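Local coordinates for PAC2 family protein (Mycobacterium tuberculosis, PDB 2WAM) that is of unknown function but belongs to the PAC2 family, whose members in actinobacteria include a duplicated gene family that this protein represents, at residues A[65-70]-A[172-177]; A[82-87]-A[249-254]; A[91-96]-A[137-142]. All blocks are in the same frame, centred on the assembly; numbering follows the deposited sequence.

In the fold
The three contacts follow the chain round one mixed sheet and one of the helices on it; the function is unknown, so they are not tied here to any site. Contact 1 joins strands 67-73 and 174-183 inside the sheet. The chain passes from the first of these into helix 81-92, which meets helix 251-265 in contact 2 and ends at contact 3, where strand 94-101 begins. Contact 3 lies at the surface, with its centre about 15 Å from that of contact 1 and about 18 Å from that of contact 2. The centres of contacts 1 and 2 are about 19 Å apart; their nearest atoms are about 6 Å apart and do not touch.

Contact 1 of 3, residues A[65-70]-A[172-177]; sequences GPVLVH and VRQTIG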
loop_
_atom_site.group_PDB
_atom_site.type_symbol
_atom_site.label_atom_id
_atom_site.label_comp_id
_atom_site.label_asym_id
_atom_site.label_seq_id
_atom_site.Cartn_x
_atom_site.Cartn_y
_atom_site.Cartn_z
ATOM N N GLY A 65 -21.067 11.764 26.056
ATOM C CA GLY A 65 -19.784 11.377 25.497
ATOM C C GLY A 65 -18.590 11.943 26.247
ATOM O O GLY A 65 -18.739 12.872 27.047
ATOM N N PRO A 66 -17.393 11.397 25.975
ATOM C CA PRO A 66 -16.120 11.802 26.589
ATOM C C PRO A 66 -15.617 13.180 26.144
ATOM O O PRO A 66 -15.839 13.615 25.020
ATOM C CB PRO A 66 -15.124 10.750 26.082
ATOM C CG PRO A 66 -15.898 9.796 25.247
ATOM C CD PRO A 66 -17.182 10.438 24.882
ATOM N N VAL A 67 -14.920 13.848 27.051
ATOM C CA VAL A 67 -14.108 15.010 26.724
ATOM C C VAL A 67 -12.763 14.534 26.139
ATOM O O VAL A 67 -12.214 13.514 26.564
ATOM C CB VAL A 67 -13.881 15.859 27.995
ATOM C CG1 VAL A 67 -12.726 16.812 27.830
ATOM C CG2 VAL A 67 -15.149 16.606 28.342
ATOM N N LEU A 68 -12.258 15.250 25.137
ATOM C CA LEU A 68 -10.948 14.964 24.577
ATOM C C LEU A 68 -10.006 16.102 24.930
ATOM O O LEU A 68 -10.271 17.249 24.595
ATOM C CB LEU A 68 -11.012 14.805 23.055
ATOM C CG LEU A 68 -9.650 14.778 22.340
ATOM C CD1 LEU A 68 -8.761 13.635 22.846
ATOM C CD2 LEU A 68 -9.821 14.688 20.836
ATOM N N VAL A 69 -8.910 15.772 25.608
ATOM C CA VAL A 69 -7.869 16.739 25.933
ATOM C C VAL A 69 -6.667 16.461 25.045
ATOM O O VAL A 69 -6.236 15.316 24.946
ATOM C CB VAL A 69 -7.411 16.606 27.410
ATOM C CG1 VAL A 69 -6.363 17.635 27.728
ATOM C CG2 VAL A 69 -8.590 16.727 28.357
ATOM N N HIS A 70 -6.131 17.490 24.392
ATOM C CA HIS A 70 -4.893 17.335 23.614
ATOM C C HIS A 70 -3.742 18.169 24.170
ATOM O O HIS A 70 -3.884 19.371 24.439
ATOM C CB HIS A 70 -5.086 17.544 22.088
ATOM C CG HIS A 70 -5.771 18.823 21.705
ATOM N ND1 HIS A 70 -5.129 19.837 21.024
ATOM C CD2 HIS A 70 -7.055 19.234 21.858
ATOM C CE1 HIS A 70 -5.980 20.822 20.792
ATOM N NE2 HIS A 70 -7.157 20.482 21.289
ATOM N N VAL A 172 -16.833 11.783 21.242
ATOM C CA VAL A 172 -16.343 13.014 21.851
ATOM C C VAL A 172 -17.329 14.175 21.758
ATOM O O VAL A 172 -17.885 14.448 20.696
ATOM C CB VAL A 172 -14.991 13.422 21.245
ATOM C CG1 VAL A 172 -14.655 14.872 21.586
ATOM C CG2 VAL A 172 -13.915 12.473 21.735
ATOM N N ARG A 173 -17.528 14.866 22.875
ATOM C CA ARG A 173 -18.515 15.938 22.945
ATOM C C ARG A 173 -17.878 17.325 23.090
ATOM O O ARG A 173 -18.554 18.350 22.987
ATOM C CB ARG A 173 -19.476 15.689 24.108
ATOM C CG ARG A 173 -18.849 15.938 25.468
ATOM C CD ARG A 173 -19.811 15.667 26.609
ATOM N NE ARG A 173 -19.139 15.716 27.910
ATOM C CZ ARG A 173 -18.825 16.848 28.530
ATOM N NH1 ARG A 173 -19.115 18.023 27.969
ATOM N NH2 ARG A 173 -18.220 16.813 29.702
ATOM N N GLN A 174 -16.573 17.342 23.317
ATOM C CA GLN A 174 -15.843 18.575 23.587
ATOM C C GLN A 174 -14.345 18.301 23.507
ATOM O O GLN A 174 -13.862 17.308 24.044
ATOM C CB GLN A 174 -16.197 19.097 24.974
ATOM C CG GLN A 174 -15.516 20.390 25.355
ATOM C CD GLN A 174 -15.941 20.874 26.736
ATOM O OE1 GLN A 174 -15.430 20.406 27.753
ATOM N NE2 GLN A 174 -16.871 21.825 26.775
ATOM N N THR A 175 -13.618 19.181 22.830
ATOM C CA THR A 175 -12.185 19.026 22.653
ATOM C C THR A 175 -11.449 20.204 23.272
ATOM O O THR A 175 -11.631 21.341 22.852
ATOM C CB THR A 175 -11.815 18.904 21.163
ATOM O OG1 THR A 175 -12.481 17.769 20.605
ATOM C CG2 THR A 175 -10.314 18.720 20.999
ATOM N N ILE A 176 -10.621 19.913 24.272
ATOM C CA ILE A 176 -9.906 20.934 25.035
ATOM C C ILE A 176 -8.404 20.884 24.752
ATOM O O ILE A 176 -7.757 19.876 25.021
ATOM C CB ILE A 176 -10.099 20.736 26.557
ATOM C CG1 ILE A 176 -11.572 20.574 26.907
ATOM C CG2 ILE A 176 -9.477 21.875 27.341
ATOM C CD1 ILE A 176 -11.828 20.476 28.377
ATOM N N GLY A 177 -7.852 21.982 24.236
ATOM C CA GLY A 177 -6.432 22.058 23.962
ATOM C C GLY A 177 -5.596 22.777 25.014
ATOM O O GLY A 177 -6.035 23.749 25.642
HETATM O O HOH W 1 -9.289 22.238 21.192
#
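Two neighbouring parallel strands inside the large mixed sheet meet here, with Leu68 beside Thr175 and Val69 beside Ile176. Leu68 is held by both its backbone N and its backbone O: its N donates to Gln174 O at 2.8 Å, almost straight at 176°, and its O accepts from Ile176 N at 2.7 Å. Further along, His70 N donates to Ile176 O, and nearer the start of the segments Arg173 N donates to Pro66 O at 3.0 Å. Leu68 thus bonds to the residues flanking its neighbour Thr175, while Val67 and Val69 bond to strand 143-148 on the far side, as in parallel strands. One face carries Val67, Val69, Gln174 and Ile176, the last three touching helix 251-265, and the other Leu68, His70 and Thr175, the last two touching helix 219-229. On the first face Val67 CG1 touches Ile176 CD1 at 3.8 Å, while Val67 CG2 sits over a face of the Arg173 guanidinium, toward its rim. With CG placed between the backbone N and the carbonyl carbon (chi1 52°), the His70 ring swings across to the neighbouring strand, and Gly177 CA lies over its face in a CH-pi contact, 3.5 Å from the ring centroid. Thr175 CG2 approaches the ring obliquely; the two side chains cross at about a right angle. A water lies in the ring plane, hydrogen-bonded to His70 NE2 at 2.8 Å, and donates to Thr175 O. His70 ND1 is hydrogen-bonded to Ser220, fixing the ring's rotation from both nitrogens, and on the other face Gln174 extends to a hydrogen bond with Glu233.

Contact 2 of 3, residues A[82-87]-A[249-254]; sequences IRLAAA and DYPAAA
Arg83 and Asp249 reach across at about a right angle to each other and join in a salt bridge, Arg83 NH2 to Asp249 OD2 at 2.7 Å. The hydrogen bond within it is weak, bent to 129°, and the guanidinium and carboxylate planes are turned 45° apart, so the two groups do not form a flat paired bridge. OD2 lies at the edge of the guanidinium. The arginine chain leaves the helix extended as far as CD and then bends (chi3 48°), which turns the guanidinium toward the aspartate. A water in the guanidinium plane closes a second path: Arg83 NH1 donates to it at 3.0 Å, and it donates to Asp249 OD1 at 3.1 Å. Asp249 OD2 is also hydrogen-bonded to His80 ND1 just before the helix, so both carboxylate oxygens are engaged. Beside this polar link Leu84 has its CB directed toward the partner segment. Its CD1 branch comes against the backbone where the loop turns into helix 251-265, 3.9 Å from Tyr250 N, and lies looser against Pro251 CD. Deeper in, the methyl of Ala254 fits against two consecutive residues of the other helix, with its CB 3.8 Å from Leu84 CB and 3.9 Å from Ala85 CB; with only methyls at Ala85 and Ala254, their CA atoms come within 4.9 Å. Tyr250 and Pro251 turn their side chains to helix 272-289, where Gln282 bonds Tyr250 OH. Ile82, directed away from this contact, packs on strands 67-73 and 174-183, so helix 81-92 lies on the sheet beside helix 251-265.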
loop_
_atom_site.group_PDB
_atom_site.type_symbol
_atom_site.label_atom_id
_atom_site.label_comp_id
_atom_site.label_asym_id
_atom_site.label_seq_id
_atom_site.Cartn_x
_atom_site.Cartn_y
_atom_site.Cartn_z
ATOM N N ILE A 82 3.074 21.766 29.304
ATOM C CA ILE A 82 2.335 20.748 28.564
ATOM C C ILE A 82 2.810 19.340 28.936
ATOM O O ILE A 82 2.004 18.450 29.216
ATOM C CB ILE A 82 2.488 20.907 27.042
ATOM C CG1 ILE A 82 2.286 22.355 26.604
ATOM C CG2 ILE A 82 1.517 19.980 26.304
ATOM C CD1 ILE A 82 0.900 22.656 26.184
ATOM N N ARG A 83 4.120 19.131 28.912
ATOM C CA ARG A 83 4.653 17.830 29.245
ATOM C C ARG A 83 4.205 17.455 30.661
ATOM O O ARG A 83 3.700 16.361 30.897
ATOM C CB ARG A 83 6.187 17.826 29.138
ATOM C CG ARG A 83 6.822 16.501 29.547
ATOM C CD ARG A 83 8.325 16.485 29.374
ATOM N NE ARG A 83 9.000 17.665 29.926
ATOM C CZ ARG A 83 9.430 17.788 31.187
ATOM N NH1 ARG A 83 9.246 16.813 32.075
ATOM N NH2 ARG A 83 10.052 18.898 31.564
ATOM N N LEU A 84 4.379 18.382 31.595
ATOM C CA LEU A 84 4.075 18.132 32.994
ATOM C C LEU A 84 2.613 17.772 33.233
ATOM O O LEU A 84 2.311 16.867 34.014
ATOM C CB LEU A 84 4.469 19.345 33.842
ATOM C CG LEU A 84 5.974 19.595 33.896
ATOM C CD1 LEU A 84 6.279 20.900 34.625
ATOM C CD2 LEU A 84 6.686 18.411 34.544
ATOM N N ALA A 85 1.709 18.487 32.570
ATOM C CA ALA A 85 0.287 18.259 32.766
ATOM C C ALA A 85 -0.129 16.898 32.227
ATOM O O ALA A 85 -0.887 16.177 32.868
ATOM C CB ALA A 85 -0.547 19.383 32.152
ATOM N N ALA A 86 0.383 16.537 31.057
ATOM C CA ALA A 86 0.073 15.236 30.478
ATOM C C ALA A 86 0.643 14.113 31.341
ATOM O O ALA A 86 0.000 13.078 31.548
ATOM C CB ALA A 86 0.604 15.153 29.077
ATOM N N ALA A 87 1.847 14.327 31.861
ATOM C CA ALA A 87 2.520 13.301 32.652
ATOM C C ALA A 87 1.766 13.070 33.944
ATOM O O ALA A 87 1.688 11.944 34.439
ATOM C CB ALA A 87 3.978 13.697 32.943
ATOM N N ASP A 249 11.209 23.549 34.517
ATOM C CA ASP A 249 9.950 22.986 34.977
ATOM C C ASP A 249 9.227 23.983 35.857
ATOM O O ASP A 249 9.773 24.440 36.865
ATOM C CB ASP A 249 10.194 21.723 35.804
ATOM C CG ASP A 249 10.495 20.516 34.959
ATOM O OD1 ASP A 249 11.012 19.540 35.526
ATOM O OD2 ASP A 249 10.226 20.535 33.741
ATOM N N TYR A 250 7.990 24.301 35.495
ATOM C CA TYR A 250 7.165 25.163 36.326
ATOM C C TYR A 250 5.786 24.545 36.517
ATOM O O TYR A 250 4.827 24.925 35.841
ATOM C CB TYR A 250 7.067 26.565 35.718
ATOM C CG TYR A 250 6.562 27.620 36.686
ATOM C CD1 TYR A 250 7.247 27.899 37.866
ATOM C CD2 TYR A 250 5.404 28.334 36.418
ATOM C CE1 TYR A 250 6.781 28.849 38.750
ATOM C CE2 TYR A 250 4.935 29.290 37.295
ATOM C CZ TYR A 250 5.622 29.542 38.458
ATOM O OH TYR A 250 5.141 30.498 39.323
ATOM N N PRO A 251 5.688 23.576 37.440
ATOM C CA PRO A 251 4.464 22.788 37.688
ATOM C C PRO A 251 3.216 23.646 37.960
ATOM O O PRO A 251 2.102 23.218 37.660
ATOM C CB PRO A 251 4.821 21.954 38.925
ATOM C CG PRO A 251 6.324 21.882 38.910
ATOM C CD PRO A 251 6.805 23.176 38.317
ATOM N N ALA A 252 3.407 24.836 38.519
ATOM C CA ALA A 252 2.298 25.750 38.766
ATOM C C ALA A 252 1.492 25.978 37.498
ATOM O O ALA A 252 0.264 25.987 37.526
ATOM C CB ALA A 252 2.812 27.078 39.308
ATOM N N ALA A 253 2.192 26.160 36.383
ATOM C CA ALA A 253 1.531 26.436 35.120
ATOM C C ALA A 253 0.762 25.210 34.603
ATOM O O ALA A 253 -0.307 25.352 34.005
ATOM C CB ALA A 253 2.531 26.942 34.102
ATOM N N ALA A 254 1.293 24.015 34.863
ATOM C CA ALA A 254 0.589 22.767 34.551
ATOM C C ALA A 254 -0.648 22.614 35.439
ATOM O O ALA A 254 -1.728 22.261 34.975
ATOM C CB ALA A 254 1.516 21.565 34.717
HETATM O O HOH W 2 10.335 16.613 34.876
#

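Contact 3 of 3, residues A[91-96]-A[137-142]; sequences AALDTE and RDSIGT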
loop_
_atom_site.group_PDB
_atom_site.type_symbol
_atom_site.label_atom_id
_atom_site.label_comp_id
_atom_site.label_asym_id
_atom_site.label_seq_id
_atom_site.Cartn_x
_atom_site.Cartn_y
_atom_site.Cartn_z
ATOM N N ALA A 91 -0.088 9.631 35.304
ATOM C CA ALA A 91 0.489 9.063 36.523
ATOM C C ALA A 91 -0.513 8.953 37.679
ATOM O O ALA A 91 -0.414 8.069 38.517
ATOM C CB ALA A 91 1.691 9.899 36.957
ATOM N N ALA A 92 -1.474 9.866 37.712
ATOM C CA ALA A 92 -2.381 9.987 38.835
ATOM C C ALA A 92 -3.721 9.269 38.630
ATOM O O ALA A 92 -4.403 8.943 39.597
ATOM C CB ALA A 92 -2.603 11.468 39.165
ATOM N N LEU A 93 -4.086 9.009 37.377
ATOM C CA LEU A 93 -5.361 8.362 37.053
ATOM C C LEU A 93 -5.198 7.056 36.284
ATOM O O LEU A 93 -4.174 6.836 35.638
ATOM C CB LEU A 93 -6.227 9.318 36.254
ATOM C CG LEU A 93 -6.715 10.526 37.052
ATOM C CD1 LEU A 93 -7.307 11.530 36.108
ATOM C CD2 LEU A 93 -7.727 10.123 38.143
ATOM N N ASP A 94 -6.202 6.185 36.367
ATOM C CA ASP A 94 -6.199 4.936 35.603
ATOM C C ASP A 94 -6.111 5.235 34.110
ATOM O O ASP A 94 -6.944 5.953 33.566
ATOM C CB ASP A 94 -7.455 4.107 35.895
ATOM C CG ASP A 94 -7.365 3.331 37.214
ATOM O OD1 ASP A 94 -6.293 3.373 37.862
ATOM O OD2 ASP A 94 -8.372 2.677 37.601
ATOM N N THR A 95 -5.108 4.673 33.446
ATOM C CA THR A 95 -4.834 5.007 32.049
ATOM C C THR A 95 -4.793 3.784 31.149
ATOM O O THR A 95 -4.084 2.823 31.434
ATOM C CB THR A 95 -3.475 5.704 31.913
ATOM O OG1 THR A 95 -3.511 6.973 32.574
ATOM C CG2 THR A 95 -3.143 5.913 30.459
ATOM N N GLU A 96 -5.547 3.825 30.058
ATOM C CA GLU A 96 -5.503 2.771 29.044
ATOM C C GLU A 96 -5.128 3.349 27.688
ATOM O O GLU A 96 -5.618 4.404 27.293
ATOM C CB GLU A 96 -6.858 2.084 28.915
ATOM C CG GLU A 96 -7.036 0.841 29.758
ATOM C CD GLU A 96 -8.361 0.150 29.458
ATOM O OE1 GLU A 96 -9.253 0.171 30.336
ATOM O OE2 GLU A 96 -8.521 -0.391 28.337
ATOM N N ARG A 137 -9.819 7.701 33.533
ATOM C CA ARG A 137 -11.002 7.932 34.352
ATOM C C ARG A 137 -10.646 8.875 35.482
ATOM O O ARG A 137 -9.607 8.721 36.119
ATOM C CB ARG A 137 -11.562 6.628 34.918
ATOM C CG ARG A 137 -11.623 5.492 33.920
ATOM C CD ARG A 137 -12.177 4.242 34.558
ATOM N NE ARG A 137 -13.626 4.203 34.436
ATOM C CZ ARG A 137 -14.435 3.684 35.348
ATOM N NH1 ARG A 137 -13.935 3.172 36.468
ATOM N NH2 ARG A 137 -15.744 3.691 35.144
ATOM N N ASP A 138 -11.508 9.856 35.726
ATOM C CA ASP A 138 -11.285 10.805 36.808
ATOM C C ASP A 138 -11.649 10.200 38.168
ATOM O O ASP A 138 -12.002 9.024 38.258
ATOM C CB ASP A 138 -12.045 12.110 36.559
ATOM C CG ASP A 138 -13.533 11.979 36.799
ATOM O OD1 ASP A 138 -14.231 13.003 36.641
ATOM O OD2 ASP A 138 -14.003 10.866 37.144
ATOM N N SER A 139 -11.577 11.009 39.218
ATOM C CA SER A 139 -11.645 10.473 40.572
ATOM C C SER A 139 -12.989 9.834 40.932
ATOM O O SER A 139 -13.087 9.143 41.944
ATOM C CB SER A 139 -11.245 11.527 41.596
ATOM O OG SER A 139 -9.924 11.988 41.362
ATOM N N ILE A 140 -14.008 10.042 40.100
ATOM C CA ILE A 140 -15.303 9.390 40.302
ATOM C C ILE A 140 -15.657 8.438 39.162
ATOM O O ILE A 140 -16.795 7.974 39.051
ATOM C CB ILE A 140 -16.455 10.415 40.465
ATOM C CG1 ILE A 140 -16.678 11.196 39.171
ATOM C CG2 ILE A 140 -16.175 11.368 41.625
ATOM C CD1 ILE A 140 -17.856 12.109 39.247
ATOM N N GLY A 141 -14.690 8.172 38.292
ATOM C CA GLY A 141 -14.878 7.187 37.238
ATOM C C GLY A 141 -15.430 7.684 35.910
ATOM O O GLY A 141 -15.736 6.879 35.037
ATOM N N THR A 142 -15.579 8.996 35.744
ATOM C CA THR A 142 -15.961 9.534 34.443
ATOM C C THR A 142 -14.832 9.340 33.439
ATOM O O THR A 142 -13.713 9.828 33.664
ATOM C CB THR A 142 -16.200 11.029 34.498
ATOM O OG1 THR A 142 -17.031 11.352 35.615
ATOM C CG2 THR A 142 -16.854 11.472 33.216
HETATM O O HOH W 3 -8.687 6.758 37.691
#
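Asp138 OD2 is gripped by two backbone amides of its own loop, while the backbone of the same residue takes the touch of Leu93, whose CD2 lies 3.9 Å from Asp138 CA. Ile140 N donates to this oxygen at 3.1 Å, forming an Asx turn, and Thr142 N at 2.8 Å. The two donors come from opposite faces of the carboxylate, each well out of its plane. Inside this clasp the backbone makes a type I beta turn from Asp138 to Gly141, and Asp138 N bonds Thr142 O, which closes the hairpin between strands 131-137 and 143-148. Against the mouth of this loop comes the residue that follows helix 81-92. Leu93 points toward it, with CG anti to the carbonyl carbon (chi1 -68°), and lays its branches alongside Arg137 O and Asp138 CA; Pro270 adds to its packing. The backbones themselves are joined only loosely. Arg137 N reaches Asp94 O in a weak bond of 3.4 Å, and between the same two residues a water accepts from Asp94 N at 2.9 Å and donates to Arg137 O at 2.7 Å. Arg137 folds back over its own turn, with Gly141 CA above the centre of one guanidinium face. Asp94 OD2 stays 5.7 Å from Arg137 NH1, a distance at which the opposite charges would attract but form no salt bridge. The other carboxylate oxygen, Asp138 OD1, accepts from Gln268 N. With amides on both oxygens, the negative charge of this buried aspartate is probably stabilised, whereas the two segments are coupled by one water bridge, a weak backbone bond and the leucine lying against backbone.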